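Side-chain contact in protein CsuE (Acinetobacter baumannii, PDB 6FJY), which probably serves as the adhesive tip subunit of archaic chaperone-usher Csu pili, which are implicated in biofilm formation: residues 109-112 and 113-116. Numbering follows the deposited sequence.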
loop_
_atom_site.group_PDB
_atom_site.type_symbol
_atom_site.label_atom_id
_atom_site.label_comp_id
_atom_site.label_asym_id
_atom_site.label_seq_id
_atom_site.Cartn_x
_atom_site.Cartn_y
_atom_site.Cartn_z
ATOM N N ARG D 109 12.191 -0.314 14.642
ATOM C CA ARG D 109 11.327 0.704 15.224
ATOM C C ARG D 109 11.515 1.992 14.432
ATOM O O ARG D 109 12.608 2.566 14.423
ATOM C CB ARG D 109 11.660 0.921 16.704
ATOM C CG ARG D 109 10.715 1.880 17.421
ATOM C CD ARG D 109 11.045 2.014 18.902
ATOM N NE ARG D 109 10.786 0.784 19.650
ATOM C CZ ARG D 109 11.172 0.583 20.908
ATOM N NH1 ARG D 109 11.833 1.529 21.568
ATOM N NH2 ARG D 109 10.892 -0.563 21.510
ATOM N N LEU D 110 10.455 2.438 13.764
ATOM C CA LEU D 110 10.433 3.759 13.159
ATOM C C LEU D 110 9.791 4.740 14.132
ATOM O O LEU D 110 8.589 4.613 14.416
ATOM C CB LEU D 110 9.670 3.730 11.852
ATOM C CG LEU D 110 10.355 2.894 10.777
ATOM C CD1 LEU D 110 9.542 2.858 9.500
ATOM C CD2 LEU D 110 11.724 3.451 10.509
ATOM N N PRO D 111 10.537 5.695 14.682
ATOM C CA PRO D 111 9.924 6.702 15.555
ATOM C C PRO D 111 8.841 7.497 14.843
ATOM O O PRO D 111 8.982 7.867 13.676
ATOM C CB PRO D 111 11.105 7.598 15.939
ATOM C CG PRO D 111 12.293 6.702 15.834
ATOM C CD PRO D 111 12.006 5.756 14.714
ATOM N N ALA D 112 7.763 7.784 15.575
ATOM C CA ALA D 112 6.684 8.608 15.053
ATOM C C ALA D 112 7.165 10.031 14.806
ATOM O O ALA D 112 8.198 10.468 15.323
ATOM C CB ALA D 112 5.489 8.625 16.013
ATOM N N GLY D 113 6.389 10.761 14.011
ATOM C CA GLY D 113 6.721 12.132 13.681
ATOM C C GLY D 113 7.671 12.296 12.521
ATOM O O GLY D 113 8.258 13.373 12.367
ATOM N N GLN D 114 7.844 11.266 11.700
ATOM C CA GLN D 114 8.713 11.310 10.530
ATOM C C GLN D 114 7.848 11.391 9.279
ATOM O O GLN D 114 7.085 10.464 8.985
ATOM C CB GLN D 114 9.623 10.085 10.472
ATOM C CG GLN D 114 10.498 9.879 11.700
ATOM C CD GLN D 114 11.638 8.892 11.438
ATOM O OE1 GLN D 114 12.358 9.008 10.443
ATOM N NE2 GLN D 114 11.791 7.910 12.322
ATOM N N SER D 115 7.972 12.495 8.548
ATOM C CA SER D 115 7.185 12.752 7.349
ATOM C C SER D 115 8.116 12.694 6.147
ATOM O O SER D 115 9.021 13.527 6.021
ATOM C CB SER D 115 6.483 14.110 7.434
ATOM O OG SER D 115 5.720 14.372 6.268
ATOM N N VAL D 116 7.894 11.713 5.269
ATOM C CA VAL D 116 8.796 11.443 4.155
ATOM C C VAL D 116 7.983 10.982 2.951
ATOM O O VAL D 116 6.857 10.495 3.083
ATOM C CB VAL D 116 9.870 10.394 4.536
ATOM C CG1 VAL D 116 9.430 8.977 4.149
ATOM C CG2 VAL D 116 11.194 10.747 3.914
#
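The carboxamide of Gln-114 reaches back over the chain to Pro-111 and uses its nitrogen for both a polar and a nonpolar contact. NE2 of Gln-114 donates a hydrogen bond to the backbone O of Pro-111 at 3.1 Å; the N-H...O angle of 141° shows that it is noticeably bent. On the acceptor side the approach is regular: the nitrogen lies in the carbonyl plane, on a lone pair, whereas the oxygen sits 20° out of the amide plane of Gln-114. The same NE2 is 3.2 Å from CD of Pro-111, with CB and CG slightly farther off, so the nitrogen lies over one face of the pyrrolidine ring.

The path of the glutamine explains this placement. CG of Gln-114 stands anti to the carbonyl carbon (chi1 -57°) and comes within 3.2 Å of Pro-111 O; from there the chain runs extended, carrying the amide past that oxygen to the ring. Between the two residues Gly-113 takes the bend at a positive phi, and its lack of a CB avoids crowding Ala-112 O. The CA atoms of Pro-111 and Gln-114 are 6.9 Å apart, as in a tight turn, yet Gln-114 N stays 4.1 Å from Pro-111 O and makes no bond to it; the side-chain NE2 takes the place of the usual turn bond.

NE2 also donates to Asn-69 O, its stronger partner, in strand 67-73, so two backbone oxygens share this nitrogen and fix the rotation of the amide. Gln-114 touches Leu-68 there too. This surface turn links strands 103-110 and 119-136 of the Ig-like beta-sandwich fold; strand 103-110 pairs with strands 24-31 and 67-73. Backbone bonding of Gly-113 with Met-20 joins the turn to helix 16-21, while buried Leu-110 packs on Ile-175 of strand 167-184.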